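Local coordinates for protein acetohydroxyacid synthase small subunit Related (Bacteroides thetaiotaomicron, PDB 2F06) that binds histidine and, with its paired ACT domains, probably acts as an amino-acid-sensing regulatory protein whose exact role is unknown, at residues L9-E14 / K60-N65; A87-F92 / E126-K131; T24-K29 / N65-N70; E96-E101 / M121-E126. All coordinates share one frame; numbering follows the deposited sequence.

Contact 1: residues L9-E14 / K60-N65; sequences LSIFLE and KALKDN
Leu-62 points one methyl, CD1, from its helix at two residues on the facing side of the strand, Leu-9 and Ile-11. The CD1 of Leu-9 lies 3.7 Å from CD1 of Leu-62, the two leucines crossing obliquely and meeting methyl to methyl. Ile-11 comes in at about a right angle to Leu-62, and the far end of its longer branch touches the same methyl, CD1 of Ile-11 being 3.8 Å from CD1 of Leu-62. Leu-62 can divide itself between them because its CG is turned away from the carbonyl carbon (chi1 -69°), which sends the fork of the side chain toward the strand. This is the helix-on-sheet layering of an ACT domain, a ferredoxin-like βαββαβ unit in which helix 55-64 covers strand 5-13 and its neighbour 69-80. Branched aliphatic residues suit this interior, where all three touching residues are buried and Val-69 packs against each of them. The helix ends just beyond Leu-62. Asn-65, the first residue to leave helical geometry, turns its amide back so that ND2 donates to Ala-61 O at 2.7 Å in a nearly straight bond (178°), the acceptor lying in the amide plane. Its own backbone N also hydrogen-bonds to Ala-61 O, at 2.9 Å, from the opposite face of that carbonyl, so one oxygen is gripped twice. On the exposed side, Lys-60 NZ makes a long salt bridge of 3.7 Å to Asp-64 OD2.

Contact 2: residues A87-F92 / E126-K131; sequences AKVLGF and EVLKEK
Phe-92 presents one ring face to Lys-131, whose aliphatic chain lies across it. The CB of Lys-131 stands 3.7 Å from the centroid of the Phe-92 ring, only 20° off the normal, a CH-pi contact. The lysine is bent at its second torsion (chi2 -59°), which carries CG and CD over the ring and CE to its rim, CE of Lys-131 lying 3.6 Å from CD1 of Phe-92. A lysine suits this rim because its methylenes can cover an aromatic while its ammonium continues outward. Over the opposite face of the ring, offset toward the rim, sits Lys-88 O from one turn earlier in the helix. The helices belong to the second ACT domain, where 85-95 and 121-130 pack side by side over the sheet. Deeper between them, CG1 of Val-127, anti to its backbone N, reaches Phe-92 O at 3.7 Å and CB of Phe-92 at 4.0 Å. With only the methyl of an alanine at Phe-92, the Lys-131 chain would probably lose the ring face it lies on, and a gap would open beside Val-127. In the buried part of the interface, Val-89 and Leu-128 cross at about a right angle, CG1 of Val-89 being 4.0 Å from CD2 of Leu-128, and both rest on Val-133.

Contact 3: residues T24-K29 / N65-N70; sequences TEVLAK and NHFAVN
Val-26 and Asn-65 bring the two backbones nearest to each other, their CA atoms 7.7 Å apart. Segment 24-29 is helical, whereas 65-70 leaves the end of helix 55-64, turns, and enters strand 69-80. The turn is a Schellman motif: His-66 takes a positive phi (74°) as the C-prime residue, Phe-67 N is hydrogen-bonded to Leu-62 O, and His-66 N to Lys-63 O. That reversal brings the side chains of Asn-65 and Phe-67, two residues apart, to bear on the one valine. With CG1 of Val-26 anti to the backbone N (chi1 -177°), the valine turns its two methyls to different partners: CG1 lies 3.8 Å from ND2 of Asn-65, while CG2 lies 3.8 Å from CG of the same amide. That nitrogen is hydrogen-bonded to Ala-61 O, which holds the amide beside the valine. The pairing joins helix 19-29 to the end of helix 55-64, the two helices that lie on one face of the first ACT domain's sheet; Ala-61, small enough for the helices to come close, also touches Val-26. CG2 has a second neighbour, CE2 of Phe-67 at 3.9 Å; it approaches the ring obliquely, the valine and phenylalanine lying alongside with their ends pointing opposite ways. The phenylalanine suits a bridge from loop to helix, since its side chain also touches Glu-22 and Val-23 of helix 19-29 and Leu-62 of helix 55-64. Thr-24 and Ala-28 pack on Ala-87 and Gly-84 of the third subunit, the latter lining a histidine pocket.

Contact 4: residues E96-E101 / M121-E126; sequences EGVFIE and MDKCIE
Lys-123 NZ forms a salt bridge of 3.0 Å with Glu-126 OE1, one turn further along the same helix. The lysine chain is bent at its second and third torsions and doubles round to the glutamate, while its first methylenes face the other segment. There Val-98 meets it at about a right angle, CG2 of Val-98 lying 3.9 Å from CB of Lys-123. The second methyl goes deeper: with CG1 anti to the backbone N (chi1 173°), it comes 3.8 Å from CB of Cys-124, whose small side chain lets the valine approach the helix backbone closely. A beta-branched valine suits the place because its two methyls can touch two neighbouring helix residues at once. It follows Gly-97, the positive-phi residue (69°) of the Schellman motif that ends helix 85-95; a glycine readily adopts that backbone. A serine in place of Val-98 would probably take away the two methyls that pack on Lys-123 and Cys-124 and leave a hydroxyl in a buried position. In this second ACT domain the loop after helix 85-95 thus meets helix 121-130, Val-98 also touching Leu-93, and runs on to strand 100-108, whose partner strand 111-118 packs Pro-118 against Cys-124.

In the fold
Contacts 1 and 3 lie on one side of the chain, centres 4 Å apart, and contacts 2 and 4 on the other, centres 9 Å apart; contacts 1 and 2 are 33 Å apart between centres. The first pair shares Asn-65 and crosses along the chain: contact 1 sets helix 55-64 on strand 5-13, and contact 3 joins helix 19-29 to the turn leading into strand 69-80. Contact 4 is nested inside the loop closed by contact 2, and both use helix 121-130. One antiparallel sheet, with long strand 69-80, joins the two ACT units. Contacts 2, 3 and 4 touch the third subunit, and contacts 1 and 3 the second, so both halves take part in the four-chain assembly.

Contact 1: residues L9-E14 / K60-N65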
loop_
_atom_site.group_PDB
_atom_site.type_symbol
_atom_site.label_atom_id
_atom_site.label_comp_id
_atom_site.label_asym_id
_atom_site.label_seq_id
_atom_site.Cartn_x
_atom_site.Cartn_y
_atom_site.Cartn_z
ATOM N N LEU A 9 -12.088 -7.902 9.562
ATOM C CA LEU A 9 -11.102 -8.893 9.135
ATOM C C LEU A 9 -10.136 -8.275 8.124
ATOM O O LEU A 9 -10.529 -7.583 7.172
ATOM C CB LEU A 9 -11.762 -10.112 8.487
ATOM C CG LEU A 9 -12.739 -10.974 9.296
ATOM C CD1 LEU A 9 -12.988 -12.269 8.590
ATOM C CD2 LEU A 9 -12.213 -11.311 10.627
ATOM N N SER A 10 -8.863 -8.553 8.337
ATOM C CA SER A 10 -7.852 -8.305 7.341
ATOM C C SER A 10 -7.284 -9.617 6.878
ATOM O O SER A 10 -6.632 -10.297 7.664
ATOM C CB SER A 10 -6.736 -7.424 7.919
ATOM O OG SER A 10 -7.258 -6.102 7.988
ATOM N N ILE A 11 -7.446 -9.897 5.588
ATOM C CA ILE A 11 -7.085 -11.147 5.033
ATOM C C ILE A 11 -6.003 -11.007 3.930
ATOM O O ILE A 11 -6.212 -10.280 2.914
ATOM C CB ILE A 11 -8.328 -11.892 4.494
ATOM C CG1 ILE A 11 -9.459 -11.950 5.511
ATOM C CG2 ILE A 11 -7.954 -13.325 4.065
ATOM C CD1 ILE A 11 -10.831 -11.933 4.871
ATOM N N PHE A 12 -4.885 -11.720 4.135
ATOM C CA PHE A 12 -3.724 -11.685 3.228
ATOM C C PHE A 12 -4.024 -12.569 2.011
ATOM O O PHE A 12 -4.272 -13.748 2.155
ATOM C CB PHE A 12 -2.461 -12.109 3.962
ATOM C CG PHE A 12 -1.184 -12.191 3.085
ATOM C CD1 PHE A 12 -0.618 -11.027 2.508
ATOM C CD2 PHE A 12 -0.538 -13.436 2.890
ATOM C CE1 PHE A 12 0.580 -11.102 1.750
ATOM C CE2 PHE A 12 0.630 -13.549 2.147
ATOM C CZ PHE A 12 1.197 -12.361 1.562
ATOM N N LEU A 13 -4.117 -11.952 0.831
ATOM C CA LEU A 13 -4.493 -12.663 -0.403
ATOM C C LEU A 13 -3.164 -12.774 -1.126
ATOM O O LEU A 13 -2.611 -11.753 -1.623
ATOM C CB LEU A 13 -5.472 -11.839 -1.278
ATOM C CG LEU A 13 -6.729 -11.117 -0.762
ATOM C CD1 LEU A 13 -7.255 -9.971 -1.727
ATOM C CD2 LEU A 13 -7.827 -12.073 -0.338
ATOM N N GLU A 14 -2.625 -13.973 -1.166
ATOM C CA GLU A 14 -1.397 -14.220 -1.892
ATOM C C GLU A 14 -1.632 -14.322 -3.420
ATOM O O GLU A 14 -2.744 -14.123 -3.869
ATOM C CB GLU A 14 -0.751 -15.464 -1.322
ATOM C CG GLU A 14 -1.593 -16.664 -1.357
ATOM C CD GLU A 14 -0.773 -17.865 -1.757
ATOM O OE1 GLU A 14 -0.208 -17.834 -2.878
ATOM O OE2 GLU A 14 -0.703 -18.855 -0.975
ATOM N N LYS A 60 -12.480 -18.111 12.188
ATOM C CA LYS A 60 -12.060 -19.502 12.413
ATOM C C LYS A 60 -12.132 -20.353 11.119
ATOM O O LYS A 60 -11.268 -21.216 10.900
ATOM C CB LYS A 60 -12.861 -20.089 13.582
ATOM C CG LYS A 60 -12.727 -21.569 13.779
ATOM C CD LYS A 60 -13.787 -22.081 14.765
ATOM C CE LYS A 60 -13.976 -23.591 14.621
ATOM N NZ LYS A 60 -12.602 -24.176 14.639
ATOM N N ALA A 61 -13.149 -20.106 10.283
ATOM C CA ALA A 61 -13.274 -20.736 8.967
ATOM C C ALA A 61 -12.049 -20.440 8.045
ATOM O O ALA A 61 -11.426 -21.353 7.428
ATOM C CB ALA A 61 -14.581 -20.274 8.287
ATOM N N LEU A 62 -11.681 -19.173 7.991
ATOM C CA LEU A 62 -10.506 -18.758 7.268
ATOM C C LEU A 62 -9.207 -19.386 7.776
ATOM O O LEU A 62 -8.459 -19.896 6.953
ATOM C CB LEU A 62 -10.433 -17.217 7.218
ATOM C CG LEU A 62 -11.564 -16.718 6.316
ATOM C CD1 LEU A 62 -11.884 -15.187 6.570
ATOM C CD2 LEU A 62 -11.168 -16.982 4.869
ATOM N N LYS A 63 -8.931 -19.354 9.090
ATOM C CA LYS A 63 -7.755 -20.065 9.676
ATOM C C LYS A 63 -7.741 -21.565 9.358
ATOM O O LYS A 63 -6.681 -22.156 9.106
ATOM C CB LYS A 63 -7.720 -19.957 11.213
ATOM C CG LYS A 63 -7.544 -18.544 11.773
ATOM C CD LYS A 63 -6.096 -18.016 11.580
ATOM C CE LYS A 63 -5.110 -18.827 12.414
ATOM N NZ LYS A 63 -3.836 -18.085 12.333
ATOM N N ASP A 64 -8.925 -22.182 9.430
ATOM C CA ASP A 64 -9.134 -23.590 9.105
ATOM C C ASP A 64 -8.769 -23.889 7.649
ATOM O O ASP A 64 -8.311 -24.998 7.347
ATOM C CB ASP A 64 -10.619 -23.969 9.265
ATOM C CG ASP A 64 -11.016 -24.250 10.700
ATOM O OD1 ASP A 64 -10.136 -24.256 11.588
ATOM O OD2 ASP A 64 -12.244 -24.433 10.936
ATOM N N ASN A 65 -9.069 -22.947 6.752
ATOM C CA ASN A 65 -8.716 -23.045 5.341
ATOM C C ASN A 65 -7.340 -22.462 5.000
ATOM O O ASN A 65 -7.030 -22.265 3.818
ATOM C CB ASN A 65 -9.800 -22.393 4.501
ATOM C CG ASN A 65 -11.042 -23.262 4.406
ATOM O OD1 ASN A 65 -11.197 -24.070 3.473
ATOM N ND2 ASN A 65 -11.905 -23.142 5.398
#

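Contact 2: residues A87-F92 / E126-K131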
loop_
_atom_site.group_PDB
_atom_site.type_symbol
_atom_site.label_atom_id
_atom_site.label_comp_id
_atom_site.label_asym_id
_atom_site.label_seq_id
_atom_site.Cartn_x
_atom_site.Cartn_y
_atom_site.Cartn_z
ATOM N N ALA A 87 -17.399 15.704 5.381
ATOM C CA ALA A 87 -16.572 16.853 5.677
ATOM C C ALA A 87 -16.759 17.373 7.094
ATOM O O ALA A 87 -15.789 17.807 7.708
ATOM C CB ALA A 87 -16.893 18.018 4.692
ATOM N N LYS A 88 -18.020 17.411 7.549
ATOM C CA LYS A 88 -18.388 17.976 8.854
ATOM C C LYS A 88 -17.889 17.024 9.941
ATOM O O LYS A 88 -17.285 17.421 10.940
ATOM C CB LYS A 88 -19.914 18.264 8.903
ATOM C CG LYS A 88 -20.488 18.797 10.207
ATOM C CD LYS A 88 -21.985 19.249 9.990
ATOM C CE LYS A 88 -22.875 19.033 11.215
ATOM N NZ LYS A 88 -22.711 20.104 12.321
ATOM N N VAL A 89 -18.090 15.735 9.717
ATOM C CA VAL A 89 -17.596 14.761 10.644
ATOM C C VAL A 89 -16.064 14.842 10.811
ATOM O O VAL A 89 -15.560 14.757 11.923
ATOM C CB VAL A 89 -18.005 13.326 10.240
ATOM C CG1 VAL A 89 -17.321 12.365 11.139
ATOM C CG2 VAL A 89 -19.570 13.156 10.353
ATOM N N LEU A 90 -15.341 14.968 9.707
ATOM C CA LEU A 90 -13.899 14.841 9.692
ATOM C C LEU A 90 -13.310 16.094 10.353
ATOM O O LEU A 90 -12.226 16.078 10.946
ATOM C CB LEU A 90 -13.451 14.707 8.227
ATOM C CG LEU A 90 -13.759 13.423 7.420
ATOM C CD1 LEU A 90 -13.172 13.472 6.007
ATOM C CD2 LEU A 90 -13.267 12.227 8.076
ATOM N N GLY A 91 -14.054 17.194 10.243
ATOM C CA GLY A 91 -13.638 18.464 10.791
ATOM C C GLY A 91 -13.827 18.417 12.296
ATOM O O GLY A 91 -13.000 18.957 13.036
ATOM N N PHE A 92 -14.897 17.769 12.765
ATOM C CA PHE A 92 -15.053 17.560 14.202
ATOM C C PHE A 92 -13.822 16.793 14.664
ATOM O O PHE A 92 -13.199 17.157 15.630
ATOM C CB PHE A 92 -16.283 16.728 14.584
ATOM C CG PHE A 92 -17.638 17.395 14.355
ATOM C CD1 PHE A 92 -17.832 18.742 14.520
ATOM C CD2 PHE A 92 -18.745 16.597 13.999
ATOM C CE1 PHE A 92 -19.113 19.313 14.341
ATOM C CE2 PHE A 92 -20.008 17.142 13.786
ATOM C CZ PHE A 92 -20.191 18.507 13.968
ATOM N N GLU A 126 -15.436 9.313 21.549
ATOM C CA GLU A 126 -15.799 10.405 22.449
ATOM C C GLU A 126 -16.315 11.607 21.663
ATOM O O GLU A 126 -17.416 12.076 21.908
ATOM C CB GLU A 126 -14.557 10.792 23.249
ATOM C CG GLU A 126 -14.813 11.635 24.449
ATOM C CD GLU A 126 -13.601 11.675 25.352
ATOM O OE1 GLU A 126 -12.937 10.607 25.498
ATOM O OE2 GLU A 126 -13.311 12.762 25.895
ATOM N N VAL A 127 -15.510 12.077 20.700
ATOM C CA VAL A 127 -15.820 13.259 19.851
ATOM C C VAL A 127 -17.146 13.055 19.099
ATOM O O VAL A 127 -18.030 13.907 19.125
ATOM C CB VAL A 127 -14.613 13.607 18.850
ATOM C CG1 VAL A 127 -14.971 14.690 17.822
ATOM C CG2 VAL A 127 -13.368 14.026 19.636
ATOM N N LEU A 128 -17.291 11.892 18.488
ATOM C CA LEU A 128 -18.440 11.609 17.636
ATOM C C LEU A 128 -19.713 11.642 18.460
ATOM O O LEU A 128 -20.695 12.222 18.013
ATOM C CB LEU A 128 -18.281 10.239 16.947
ATOM C CG LEU A 128 -17.059 10.046 16.043
ATOM C CD1 LEU A 128 -17.033 8.655 15.510
ATOM C CD2 LEU A 128 -16.929 11.054 14.883
ATOM N N LYS A 129 -19.695 11.013 19.645
ATOM C CA LYS A 129 -20.866 10.989 20.551
ATOM C C LYS A 129 -21.210 12.443 20.993
ATOM O O LYS A 129 -22.374 12.879 20.925
ATOM C CB LYS A 129 -20.623 10.106 21.804
ATOM C CG LYS A 129 -20.543 8.554 21.600
ATOM C CD LYS A 129 -20.473 7.772 22.965
ATOM C CE LYS A 129 -21.829 7.181 23.374
ATOM N NZ LYS A 129 -22.111 7.048 24.870
ATOM N N GLU A 130 -20.167 13.164 21.421
ATOM C CA GLU A 130 -20.227 14.583 21.787
ATOM C C GLU A 130 -20.853 15.427 20.680
ATOM O O GLU A 130 -21.734 16.231 20.937
ATOM C CB GLU A 130 -18.815 15.108 22.101
ATOM C CG GLU A 130 -18.732 16.229 23.141
ATOM C CD GLU A 130 -18.884 17.644 22.550
ATOM O OE1 GLU A 130 -18.501 17.874 21.371
ATOM O OE2 GLU A 130 -19.375 18.527 23.284
ATOM N N LYS A 131 -20.407 15.233 19.440
ATOM C CA LYS A 131 -20.948 15.996 18.328
ATOM C C LYS A 131 -22.229 15.369 17.717
ATOM O O LYS A 131 -22.630 15.746 16.591
ATOM C CB LYS A 131 -19.864 16.178 17.262
ATOM C CG LYS A 131 -18.648 16.929 17.714
ATOM C CD LYS A 131 -19.052 18.335 18.194
ATOM C CE LYS A 131 -17.926 19.311 18.057
ATOM N NZ LYS A 131 -18.469 20.638 18.386
#

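Contact 3: residues T24-K29 / N65-N70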
loop_
_atom_site.group_PDB
_atom_site.type_symbol
_atom_site.label_atom_id
_atom_site.label_comp_id
_atom_site.label_asym_id
_atom_site.label_seq_id
_atom_site.Cartn_x
_atom_site.Cartn_y
_atom_site.Cartn_z
ATOM N N THR A 24 -13.941 -15.733 -0.800
ATOM C CA THR A 24 -15.388 -15.429 -0.802
ATOM C C THR A 24 -16.205 -16.718 -0.805
ATOM O O THR A 24 -17.334 -16.731 -0.280
ATOM C CB THR A 24 -15.827 -14.532 -1.985
ATOM O OG1 THR A 24 -15.382 -15.110 -3.217
ATOM C CG2 THR A 24 -15.250 -13.050 -1.769
ATOM N N GLU A 25 -15.638 -17.755 -1.389
ATOM C CA GLU A 25 -16.210 -19.125 -1.296
ATOM C C GLU A 25 -16.230 -19.754 0.121
ATOM O O GLU A 25 -17.243 -20.305 0.525
ATOM C CB GLU A 25 -15.538 -20.045 -2.310
ATOM C CG GLU A 25 -15.945 -19.669 -3.775
ATOM C CD GLU A 25 -15.358 -20.562 -4.872
ATOM O OE1 GLU A 25 -14.397 -21.358 -4.616
ATOM O OE2 GLU A 25 -15.898 -20.493 -6.022
ATOM N N VAL A 26 -15.116 -19.760 0.835
ATOM C CA VAL A 26 -15.107 -20.002 2.309
ATOM C C VAL A 26 -16.211 -19.290 3.090
ATOM O O VAL A 26 -16.944 -19.926 3.846
ATOM C CB VAL A 26 -13.748 -19.669 3.001
ATOM C CG1 VAL A 26 -13.823 -20.030 4.502
ATOM C CG2 VAL A 26 -12.636 -20.488 2.362
ATOM N N LEU A 27 -16.342 -17.989 2.914
ATOM C CA LEU A 27 -17.368 -17.238 3.605
ATOM C C LEU A 27 -18.788 -17.580 3.173
ATOM O O LEU A 27 -19.649 -17.692 4.044
ATOM C CB LEU A 27 -17.096 -15.729 3.490
ATOM C CG LEU A 27 -15.750 -15.352 4.131
ATOM C CD1 LEU A 27 -15.477 -13.860 3.967
ATOM C CD2 LEU A 27 -15.663 -15.728 5.644
ATOM N N ALA A 28 -19.033 -17.756 1.859
ATOM C CA ALA A 28 -20.331 -18.198 1.343
ATOM C C ALA A 28 -20.774 -19.527 1.944
ATOM O O ALA A 28 -21.977 -19.743 2.209
ATOM C CB ALA A 28 -20.286 -18.381 -0.168
ATOM N N LYS A 29 -19.826 -20.455 2.072
ATOM C CA LYS A 29 -20.149 -21.808 2.538
ATOM C C LYS A 29 -20.656 -21.776 4.006
ATOM O O LYS A 29 -21.441 -22.657 4.431
ATOM C CB LYS A 29 -18.926 -22.715 2.400
ATOM C CG LYS A 29 -19.018 -24.026 3.176
ATOM C CD LYS A 29 -18.041 -25.097 2.628
ATOM C CE LYS A 29 -18.650 -26.025 1.516
ATOM N NZ LYS A 29 -19.707 -27.069 1.925
ATOM N N ASN A 65 -9.069 -22.947 6.752
ATOM C CA ASN A 65 -8.716 -23.045 5.341
ATOM C C ASN A 65 -7.340 -22.462 5.000
ATOM O O ASN A 65 -7.030 -22.265 3.818
ATOM C CB ASN A 65 -9.800 -22.393 4.501
ATOM C CG ASN A 65 -11.042 -23.262 4.406
ATOM O OD1 ASN A 65 -11.197 -24.070 3.473
ATOM N ND2 ASN A 65 -11.905 -23.142 5.398
ATOM N N HIS A 66 -6.549 -22.165 6.043
ATOM C CA HIS A 66 -5.119 -21.825 5.951
ATOM C C HIS A 66 -4.890 -20.426 5.407
ATOM O O HIS A 66 -3.796 -20.148 4.874
ATOM C CB HIS A 66 -4.357 -22.894 5.124
ATOM C CG HIS A 66 -4.587 -24.283 5.622
ATOM N ND1 HIS A 66 -3.957 -24.782 6.741
ATOM C CD2 HIS A 66 -5.444 -25.243 5.209
ATOM C CE1 HIS A 66 -4.398 -26.003 6.977
ATOM N NE2 HIS A 66 -5.292 -26.313 6.053
ATOM N N PHE A 67 -5.877 -19.531 5.588
ATOM C CA PHE A 67 -5.677 -18.114 5.304
ATOM C C PHE A 67 -4.997 -17.428 6.465
ATOM O O PHE A 67 -5.176 -17.841 7.609
ATOM C CB PHE A 67 -6.984 -17.395 4.920
ATOM C CG PHE A 67 -7.524 -17.817 3.557
ATOM C CD1 PHE A 67 -7.037 -17.219 2.391
ATOM C CD2 PHE A 67 -8.499 -18.805 3.442
ATOM C CE1 PHE A 67 -7.505 -17.624 1.125
ATOM C CE2 PHE A 67 -8.971 -19.213 2.182
ATOM C CZ PHE A 67 -8.470 -18.632 1.022
ATOM N N ALA A 68 -4.186 -16.402 6.162
ATOM C CA ALA A 68 -3.668 -15.514 7.166
ATOM C C ALA A 68 -4.688 -14.362 7.367
ATOM O O ALA A 68 -4.940 -13.600 6.461
ATOM C CB ALA A 68 -2.299 -14.971 6.728
ATOM N N VAL A 69 -5.279 -14.255 8.558
ATOM C CA VAL A 69 -6.313 -13.257 8.891
ATOM C C VAL A 69 -5.999 -12.624 10.209
ATOM O O VAL A 69 -5.630 -13.295 11.168
ATOM C CB VAL A 69 -7.704 -13.910 9.227
ATOM C CG1 VAL A 69 -8.878 -12.966 8.905
ATOM C CG2 VAL A 69 -7.872 -15.206 8.579
ATOM N N ASN A 70 -6.257 -11.341 10.308
ATOM C CA ASN A 70 -6.046 -10.601 11.549
ATOM C C ASN A 70 -7.330 -9.851 11.765
ATOM O O ASN A 70 -8.027 -9.585 10.792
ATOM C CB ASN A 70 -4.919 -9.597 11.351
ATOM C CG ASN A 70 -3.569 -10.249 11.240
ATOM O OD1 ASN A 70 -3.298 -11.304 11.803
ATOM N ND2 ASN A 70 -2.663 -9.559 10.557
#

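Contact 4: residues E96-E101 / M121-E126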
loop_
_atom_site.group_PDB
_atom_site.type_symbol
_atom_site.label_atom_id
_atom_site.label_comp_id
_atom_site.label_asym_id
_atom_site.label_seq_id
_atom_site.Cartn_x
_atom_site.Cartn_y
_atom_site.Cartn_z
ATOM N N GLU A 96 -10.188 18.093 17.042
ATOM C CA GLU A 96 -9.833 17.458 18.321
ATOM C C GLU A 96 -8.572 16.593 18.240
ATOM O O GLU A 96 -8.308 15.795 19.146
ATOM C CB GLU A 96 -10.993 16.616 18.863
ATOM C CG GLU A 96 -12.243 17.385 19.299
ATOM C CD GLU A 96 -12.045 18.223 20.521
ATOM O OE1 GLU A 96 -11.365 17.784 21.501
ATOM O OE2 GLU A 96 -12.590 19.356 20.497
ATOM N N GLY A 97 -7.822 16.734 17.145
ATOM C CA GLY A 97 -6.580 15.984 16.935
ATOM C C GLY A 97 -6.728 14.481 16.708
ATOM O O GLY A 97 -5.790 13.732 16.968
ATOM N N VAL A 98 -7.902 14.039 16.231
ATOM C CA VAL A 98 -8.139 12.633 15.950
ATOM C C VAL A 98 -8.045 12.428 14.425
ATOM O O VAL A 98 -8.830 13.014 13.673
ATOM C CB VAL A 98 -9.548 12.145 16.374
ATOM C CG1 VAL A 98 -9.755 10.669 15.862
ATOM C CG2 VAL A 98 -9.752 12.211 17.841
ATOM N N PHE A 99 -7.097 11.641 13.944
ATOM C CA PHE A 99 -6.952 11.538 12.495
ATOM C C PHE A 99 -7.355 10.144 11.941
ATOM O O PHE A 99 -7.473 9.154 12.715
ATOM C CB PHE A 99 -5.573 12.061 12.062
ATOM C CG PHE A 99 -5.237 13.418 12.656
ATOM C CD1 PHE A 99 -6.102 14.505 12.482
ATOM C CD2 PHE A 99 -4.084 13.602 13.422
ATOM C CE1 PHE A 99 -5.817 15.752 13.050
ATOM C CE2 PHE A 99 -3.794 14.849 13.982
ATOM C CZ PHE A 99 -4.662 15.923 13.797
ATOM N N ILE A 100 -7.666 10.097 10.643
ATOM C CA ILE A 100 -8.150 8.870 9.998
ATOM C C ILE A 100 -6.940 8.085 9.486
ATOM O O ILE A 100 -6.162 8.678 8.746
ATOM C CB ILE A 100 -9.070 9.281 8.794
ATOM C CG1 ILE A 100 -10.186 10.291 9.211
ATOM C CG2 ILE A 100 -9.607 8.074 8.074
ATOM C CD1 ILE A 100 -11.433 9.673 9.946
ATOM N N GLU A 101 -6.687 6.833 9.931
ATOM C CA GLU A 101 -5.619 6.054 9.282
ATOM C C GLU A 101 -6.108 5.540 7.927
ATOM O O GLU A 101 -5.403 5.716 6.930
ATOM C CB GLU A 101 -5.007 4.948 10.152
ATOM C CG GLU A 101 -3.867 5.441 11.087
ATOM C CD GLU A 101 -2.775 6.301 10.391
ATOM O OE1 GLU A 101 -2.218 5.891 9.330
ATOM O OE2 GLU A 101 -2.463 7.396 10.925
HETATM N N MSE A 121 -8.790 5.178 19.136
HETATM C CA MSE A 121 -10.183 4.740 19.145
HETATM C C MSE A 121 -11.066 5.322 20.274
HETATM O O MSE A 121 -12.224 5.686 20.010
HETATM C CB MSE A 121 -10.279 3.253 19.152
HETATM C CG MSE A 121 -11.748 2.813 19.165
HETATM SE SE MSE A 121 -12.760 3.137 17.469
HETATM C CE MSE A 121 -11.753 1.716 16.472
ATOM N N ASP A 122 -10.539 5.379 21.508
ATOM C CA ASP A 122 -11.289 5.974 22.630
ATOM C C ASP A 122 -11.623 7.452 22.326
ATOM O O ASP A 122 -12.775 7.858 22.496
ATOM C CB ASP A 122 -10.569 5.870 23.995
ATOM C CG ASP A 122 -10.145 4.432 24.368
ATOM O OD1 ASP A 122 -10.713 3.441 23.866
ATOM O OD2 ASP A 122 -9.198 4.297 25.184
ATOM N N LYS A 123 -10.651 8.232 21.847
ATOM C CA LYS A 123 -10.921 9.645 21.562
ATOM C C LYS A 123 -11.892 9.886 20.399
ATOM O O LYS A 123 -12.691 10.837 20.427
ATOM C CB LYS A 123 -9.633 10.459 21.352
ATOM C CG LYS A 123 -9.766 11.845 21.863
ATOM C CD LYS A 123 -9.505 11.949 23.425
ATOM C CE LYS A 123 -10.223 10.855 24.314
ATOM N NZ LYS A 123 -9.957 10.964 25.806
ATOM N N CYS A 124 -11.786 9.047 19.367
ATOM C CA CYS A 124 -12.629 9.169 18.210
ATOM C C CYS A 124 -14.082 8.999 18.638
ATOM O O CYS A 124 -14.948 9.804 18.276
ATOM C CB CYS A 124 -12.213 8.115 17.144
ATOM S SG CYS A 124 -13.260 8.178 15.641
ATOM N N ILE A 125 -14.365 7.948 19.418
ATOM C CA ILE A 125 -15.739 7.662 19.799
ATOM C C ILE A 125 -16.290 8.772 20.698
ATOM O O ILE A 125 -17.452 9.147 20.569
ATOM C CB ILE A 125 -15.879 6.306 20.473
ATOM C CG1 ILE A 125 -15.736 5.197 19.446
ATOM C CG2 ILE A 125 -17.241 6.149 21.154
ATOM C CD1 ILE A 125 -15.679 3.821 20.088
ATOM N N GLU A 126 -15.436 9.313 21.549
ATOM C CA GLU A 126 -15.799 10.405 22.449
ATOM C C GLU A 126 -16.315 11.607 21.663
ATOM O O GLU A 126 -17.416 12.076 21.908
ATOM C CB GLU A 126 -14.557 10.792 23.249
ATOM C CG GLU A 126 -14.813 11.635 24.449
ATOM C CD GLU A 126 -13.601 11.675 25.352
ATOM O OE1 GLU A 126 -12.937 10.607 25.498
ATOM O OE2 GLU A 126 -13.311 12.762 25.895
#